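Local coordinates for hypothetical protein (Sebaldella termitidis, PDB 4M1A), which is of unknown function but belongs to the DUF1904 family of the MIF clan and assembles as a trimer of alpha/beta subunits, at residues 52-64 and 87-101. Sequence-based numbering, arbitrary orientation.
Sequences DDGLVFIEVLWFD and KIVTIVFNPLIENMY
Phe-63, Lys-87 and Leu-96 bury the most surface where 52-64 meets 87-101, and they work at the two ends of a parallel strand pair, a worked example of how a backbone-paired centre is finished by side chains. At one end the ring of Phe-63 lies with one face against Leu-96 CD1, while Phe-63 CE1 meets Glu-98 CG at 3.5 Å. The CZ end of the Phe-63 ring is turned to the face of Tyr-101, an edge-to-face pair with planes at 75° and centroids 5.3 Å apart. With CG anti to its carbonyl carbon (chi1 -66°), Leu-96 folds back over the Trp-62 backbone, whose O accepts the Leu-96 N-H from above the carbonyl plane.

At the other end Lys-87 reaches back to Asp-53. Lys-87 NZ donates to Asp-53 O (2.9 Å), and Gly-8 O takes a further bond from the same ammonium. The Asp-53 carboxylate lies within salt-bridge range, but its exact position is doubtful because OD2 crowds the Lys-87 methylenes. With an alanine in place of Lys-87, Asp-53 O and Gly-8 O would probably lose this donor and the Asp-53 carboxylate a nearby positive charge.

Between these ends, strands 56-62 and 89-95 run at 16°, joined by eight backbone N-H to O bonds, from Val-56 N to Ile-88 O at one end to Leu-96 N to Trp-62 O at the other. On one face the Trp-62 and Phe-93 rings meet obliquely, with Phe-93 CD2 3.6 Å from Trp-62 CZ2, and Val-60 lies alongside Phe-93; on the other, Phe-57 CZ presses on Val-92 CG2.

This is a beta-alpha-beta crossover: helix 67-82 links the strands and packs on the Ile-58, Val-89 and Trp-62 face. Strand 3-7 flanks 56-62 on its other side, and 89-95, outermost in this chain, pairs antiparallel with a strand of a second subunit, carrying the sheet across the trimer interface.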
loop_
_atom_site.group_PDB
_atom_site.type_symbol
_atom_site.label_atom_id
_atom_site.label_comp_id
_atom_site.label_asym_id
_atom_site.label_seq_id
_atom_site.Cartn_x
_atom_site.Cartn_y
_atom_site.Cartn_z
ATOM N N ASP A 52 -6.571 -11.202 -14.945
ATOM C CA ASP A 52 -5.719 -12.268 -14.524
ATOM C C ASP A 52 -6.108 -12.664 -13.120
ATOM O O ASP A 52 -6.597 -11.861 -12.350
ATOM C CB ASP A 52 -4.267 -11.832 -14.535
ATOM C CG ASP A 52 -3.295 -12.998 -14.363
ATOM O OD1 ASP A 52 -3.231 -13.854 -15.270
ATOM O OD2 ASP A 52 -2.561 -13.023 -13.365
ATOM N N ASP A 53 -5.911 -13.924 -12.802
ATOM C CA ASP A 53 -6.173 -14.475 -11.492
ATOM C C ASP A 53 -5.127 -13.927 -10.481
ATOM O O ASP A 53 -5.336 -13.949 -9.253
ATOM C CB ASP A 53 -6.056 -15.988 -11.631
ATOM C CG ASP A 53 -6.036 -16.671 -10.327
ATOM O OD1 ASP A 53 -7.078 -17.261 -9.960
ATOM O OD2 ASP A 53 -4.984 -16.593 -9.665
ATOM N N GLY A 54 -4.010 -13.392 -11.002
ATOM C CA GLY A 54 -2.965 -12.816 -10.175
ATOM C C GLY A 54 -2.416 -13.928 -9.246
ATOM O O GLY A 54 -2.317 -15.125 -9.631
ATOM N N LEU A 55 -2.102 -13.557 -8.004
ATOM C CA LEU A 55 -1.632 -14.539 -7.048
ATOM C C LEU A 55 -2.275 -14.153 -5.726
ATOM O O LEU A 55 -2.946 -13.147 -5.690
ATOM C CB LEU A 55 -0.127 -14.490 -7.048
ATOM C CG LEU A 55 0.720 -13.346 -6.486
ATOM C CD1 LEU A 55 2.072 -13.435 -7.195
ATOM C CD2 LEU A 55 0.173 -11.961 -6.729
ATOM N N VAL A 56 -1.993 -14.846 -4.633
ATOM C CA VAL A 56 -2.407 -14.363 -3.307
ATOM C C VAL A 56 -1.175 -13.617 -2.782
ATOM O O VAL A 56 -0.068 -14.179 -2.755
ATOM C CB VAL A 56 -2.815 -15.464 -2.371
ATOM C CG1 VAL A 56 -3.106 -14.844 -1.020
ATOM C CG2 VAL A 56 -4.039 -16.149 -2.982
ATOM N N PHE A 57 -1.325 -12.315 -2.572
ATOM C CA PHE A 57 -0.216 -11.452 -2.143
ATOM C C PHE A 57 -0.514 -10.860 -0.752
ATOM O O PHE A 57 -1.518 -10.163 -0.561
ATOM C CB PHE A 57 0.035 -10.341 -3.182
ATOM C CG PHE A 57 1.274 -9.543 -2.937
ATOM C CD1 PHE A 57 1.319 -8.553 -2.016
ATOM C CD2 PHE A 57 2.399 -9.717 -3.752
ATOM C CE1 PHE A 57 2.476 -7.822 -1.775
ATOM C CE2 PHE A 57 3.539 -8.925 -3.557
ATOM C CZ PHE A 57 3.558 -7.996 -2.581
ATOM N N ILE A 58 0.363 -11.161 0.204
ATOM C CA ILE A 58 0.194 -10.838 1.572
ATOM C C ILE A 58 1.286 -9.923 2.033
ATOM O O ILE A 58 2.504 -10.222 1.846
ATOM C CB ILE A 58 0.125 -12.089 2.482
ATOM C CG1 ILE A 58 -0.923 -13.009 1.973
ATOM C CG2 ILE A 58 -0.148 -11.693 3.973
ATOM C CD1 ILE A 58 -0.858 -14.422 2.577
ATOM N N GLU A 59 0.876 -8.772 2.597
ATOM C CA GLU A 59 1.837 -7.838 3.216
ATOM C C GLU A 59 1.703 -7.937 4.718
ATOM O O GLU A 59 0.573 -8.030 5.225
ATOM C CB GLU A 59 1.551 -6.407 2.750
ATOM C CG GLU A 59 1.728 -6.200 1.292
ATOM C CD GLU A 59 1.023 -4.979 0.649
ATOM O OE1 GLU A 59 -0.207 -4.724 0.936
ATOM O OE2 GLU A 59 1.742 -4.379 -0.245
ATOM N N VAL A 60 2.822 -7.944 5.443
ATOM C CA VAL A 60 2.839 -7.923 6.886
ATOM C C VAL A 60 3.587 -6.646 7.274
ATOM O O VAL A 60 4.811 -6.542 7.052
ATOM C CB VAL A 60 3.588 -9.131 7.440
ATOM C CG1 VAL A 60 3.696 -9.055 8.937
ATOM C CG2 VAL A 60 2.842 -10.419 7.019
ATOM N N LEU A 61 2.882 -5.723 7.869
ATOM C CA LEU A 61 3.497 -4.488 8.416
ATOM C C LEU A 61 3.708 -4.669 9.885
ATOM O O LEU A 61 2.750 -4.835 10.662
ATOM C CB LEU A 61 2.597 -3.265 8.148
ATOM C CG LEU A 61 2.443 -2.757 6.729
ATOM C CD1 LEU A 61 1.648 -3.708 5.859
ATOM C CD2 LEU A 61 1.765 -1.372 6.745
ATOM N N TRP A 62 4.985 -4.635 10.331
ATOM C CA TRP A 62 5.276 -4.878 11.727
ATOM C C TRP A 62 6.601 -4.263 12.148
ATOM O O TRP A 62 7.414 -3.847 11.277
ATOM C CB TRP A 62 5.298 -6.375 12.035
ATOM C CG TRP A 62 6.384 -7.201 11.406
ATOM C CD1 TRP A 62 7.357 -6.830 10.524
ATOM C CD2 TRP A 62 6.653 -8.548 11.747
ATOM N NE1 TRP A 62 8.205 -7.914 10.277
ATOM C CE2 TRP A 62 7.758 -8.974 11.005
ATOM C CE3 TRP A 62 5.980 -9.472 12.590
ATOM C CZ2 TRP A 62 8.273 -10.301 11.108
ATOM C CZ3 TRP A 62 6.511 -10.740 12.713
ATOM C CH2 TRP A 62 7.608 -11.148 11.953
ATOM N N PHE A 63 6.803 -4.221 13.457
ATOM C CA PHE A 63 8.145 -3.981 14.027
ATOM C C PHE A 63 8.931 -5.295 13.794
ATOM O O PHE A 63 8.508 -6.367 14.200
ATOM C CB PHE A 63 8.091 -3.510 15.491
ATOM C CG PHE A 63 7.342 -2.207 15.657
ATOM C CD1 PHE A 63 7.798 -1.078 15.058
ATOM C CD2 PHE A 63 6.184 -2.129 16.391
ATOM C CE1 PHE A 63 7.080 0.114 15.168
ATOM C CE2 PHE A 63 5.493 -0.934 16.535
ATOM C CZ PHE A 63 5.924 0.182 15.892
ATOM N N ASP A 64 10.046 -5.185 13.106
ATOM C CA ASP A 64 10.674 -6.373 12.570
ATOM C C ASP A 64 11.131 -7.276 13.677
ATOM O O ASP A 64 11.465 -6.823 14.757
ATOM C CB ASP A 64 11.883 -6.049 11.710
ATOM C CG ASP A 64 12.334 -7.238 10.834
ATOM O OD1 ASP A 64 11.510 -8.163 10.468
ATOM O OD2 ASP A 64 13.532 -7.186 10.496
ATOM N N LYS A 87 -2.977 -21.081 -6.630
ATOM C CA LYS A 87 -2.255 -19.817 -6.930
ATOM C C LYS A 87 -0.969 -19.690 -6.126
ATOM O O LYS A 87 -0.904 -20.159 -4.994
ATOM C CB LYS A 87 -3.119 -18.632 -6.537
ATOM C CG LYS A 87 -4.365 -18.379 -7.331
ATOM C CD LYS A 87 -4.922 -17.071 -6.791
ATOM C CE LYS A 87 -6.404 -16.912 -6.958
ATOM N NZ LYS A 87 -6.657 -15.462 -7.141
ATOM N N ILE A 88 0.006 -18.972 -6.667
ATOM C CA ILE A 88 1.231 -18.660 -5.978
ATOM C C ILE A 88 0.825 -17.804 -4.719
ATOM O O ILE A 88 -0.138 -16.999 -4.769
ATOM C CB ILE A 88 2.103 -17.798 -6.900
ATOM C CG1 ILE A 88 2.616 -18.602 -8.128
ATOM C CG2 ILE A 88 3.249 -17.153 -6.167
ATOM C CD1 ILE A 88 3.221 -17.659 -9.165
ATOM N N VAL A 89 1.491 -18.066 -3.601
ATOM C CA VAL A 89 1.299 -17.288 -2.391
ATOM C C VAL A 89 2.568 -16.506 -2.157
ATOM O O VAL A 89 3.651 -17.098 -1.998
ATOM C CB VAL A 89 0.998 -18.168 -1.145
ATOM C CG1 VAL A 89 0.763 -17.262 0.036
ATOM C CG2 VAL A 89 -0.240 -19.003 -1.402
ATOM N N THR A 90 2.474 -15.181 -2.255
ATOM C CA THR A 90 3.619 -14.286 -2.077
ATOM C C THR A 90 3.436 -13.447 -0.823
ATOM O O THR A 90 2.305 -12.980 -0.549
ATOM C CB THR A 90 3.790 -13.399 -3.341
ATOM O OG1 THR A 90 4.156 -14.273 -4.401
ATOM C CG2 THR A 90 4.858 -12.365 -3.132
ATOM N N ILE A 91 4.504 -13.327 -0.008
ATOM C CA ILE A 91 4.467 -12.654 1.267
ATOM C C ILE A 91 5.609 -11.670 1.399
ATOM O O ILE A 91 6.782 -12.046 1.115
ATOM C CB ILE A 91 4.523 -13.616 2.433
ATOM C CG1 ILE A 91 3.475 -14.690 2.270
ATOM C CG2 ILE A 91 4.217 -12.883 3.726
ATOM C CD1 ILE A 91 3.709 -15.837 3.192
ATOM N N VAL A 92 5.300 -10.404 1.707
ATOM C CA VAL A 92 6.319 -9.427 1.911
ATOM C C VAL A 92 6.224 -8.874 3.309
ATOM O O VAL A 92 5.146 -8.454 3.722
ATOM C CB VAL A 92 6.182 -8.306 0.860
ATOM C CG1 VAL A 92 7.413 -7.426 0.937
ATOM C CG2 VAL A 92 6.100 -8.956 -0.524
ATOM N N PHE A 93 7.335 -8.824 4.035
ATOM C CA PHE A 93 7.363 -8.205 5.342
ATOM C C PHE A 93 7.904 -6.755 5.206
ATOM O O PHE A 93 8.951 -6.553 4.583
ATOM C CB PHE A 93 8.223 -8.987 6.295
ATOM C CG PHE A 93 7.588 -10.347 6.668
ATOM C CD1 PHE A 93 7.694 -11.411 5.831
ATOM C CD2 PHE A 93 6.874 -10.468 7.818
ATOM C CE1 PHE A 93 7.090 -12.638 6.148
ATOM C CE2 PHE A 93 6.266 -11.695 8.149
ATOM C CZ PHE A 93 6.352 -12.729 7.294
ATOM N N ASN A 94 7.211 -5.811 5.836
ATOM C CA ASN A 94 7.551 -4.345 5.772
ATOM C C ASN A 94 7.817 -3.861 7.194
ATOM O O ASN A 94 6.932 -3.816 8.015
ATOM C CB ASN A 94 6.412 -3.559 5.131
ATOM C CG ASN A 94 6.204 -3.921 3.641
ATOM O OD1 ASN A 94 5.137 -4.400 3.224
ATOM N ND2 ASN A 94 7.276 -3.806 2.859
ATOM N N PRO A 95 9.068 -3.548 7.514
ATOM C CA PRO A 95 9.474 -3.162 8.866
ATOM C C PRO A 95 9.015 -1.713 9.084
ATOM O O PRO A 95 9.202 -0.879 8.217
ATOM C CB PRO A 95 11.008 -3.283 8.869
ATOM C CG PRO A 95 11.419 -3.459 7.449
ATOM C CD PRO A 95 10.187 -3.569 6.555
ATOM N N LEU A 96 8.385 -1.489 10.197
ATOM C CA LEU A 96 7.910 -0.184 10.602
ATOM C C LEU A 96 8.997 0.414 11.431
ATOM O O LEU A 96 9.690 -0.271 12.114
ATOM C CB LEU A 96 6.689 -0.310 11.494
ATOM C CG LEU A 96 5.449 -0.874 10.820
ATOM C CD1 LEU A 96 4.488 -1.245 11.934
ATOM C CD2 LEU A 96 4.855 0.084 9.832
ATOM N N ILE A 97 9.040 1.726 11.450
ATOM C CA ILE A 97 10.004 2.475 12.217
ATOM C C ILE A 97 9.253 3.105 13.378
ATOM O O ILE A 97 8.279 3.830 13.139
ATOM C CB ILE A 97 10.715 3.486 11.276
ATOM C CG1 ILE A 97 11.664 2.710 10.337
ATOM C CG2 ILE A 97 11.563 4.492 12.066
ATOM C CD1 ILE A 97 12.030 3.515 9.096
ATOM N N GLU A 98 9.699 2.882 14.631
ATOM C CA GLU A 98 8.921 3.240 15.826
ATOM C C GLU A 98 8.607 4.745 15.889
ATOM O O GLU A 98 7.477 5.129 16.258
ATOM C CB GLU A 98 9.614 2.796 17.167
ATOM C CG GLU A 98 9.580 1.283 17.390
ATOM C CD GLU A 98 10.204 0.804 18.696
ATOM O OE1 GLU A 98 10.189 1.539 19.712
ATOM O OE2 GLU A 98 10.679 -0.358 18.709
ATOM N N ASN A 99 9.563 5.588 15.499
ATOM C CA ASN A 99 9.308 7.002 15.575
ATOM C C ASN A 99 8.476 7.502 14.394
ATOM O O ASN A 99 8.178 8.680 14.311
ATOM C CB ASN A 99 10.597 7.826 15.806
ATOM C CG ASN A 99 11.440 7.998 14.583
ATOM O OD1 ASN A 99 11.224 7.426 13.497
ATOM N ND2 ASN A 99 12.498 8.782 14.769
HETATM N N MSE A 100 8.035 6.597 13.506
HETATM C CA MSE A 100 7.161 7.030 12.431
HETATM C C MSE A 100 5.803 6.406 12.521
HETATM O O MSE A 100 5.021 6.502 11.565
HETATM C CB MSE A 100 7.913 6.785 11.160
HETATM C CG MSE A 100 8.860 8.049 10.968
HETATM SE SE MSE A 100 9.688 7.626 9.352
HETATM C CE MSE A 100 11.499 8.459 9.706
ATOM N N TYR A 101 5.496 5.794 13.645
ATOM C CA TYR A 101 4.298 5.085 13.873
ATOM C C TYR A 101 3.575 5.594 15.119
ATOM O O TYR A 101 4.153 5.651 16.204
ATOM C CB TYR A 101 4.594 3.566 14.036
ATOM C CG TYR A 101 3.416 2.664 14.201
ATOM C CD1 TYR A 101 2.855 2.400 15.454
ATOM C CD2 TYR A 101 2.844 2.054 13.111
ATOM C CE1 TYR A 101 1.743 1.581 15.606
ATOM C CE2 TYR A 101 1.790 1.184 13.256
ATOM C CZ TYR A 101 1.228 0.933 14.476
ATOM O OH TYR A 101 0.151 0.077 14.632
HETATM O O HOH W 1 -0.939 -17.344 -8.876
HETATM O O HOH W 2 4.547 -4.213 0.378
HETATM O O HOH W 3 10.987 -2.619 12.585
#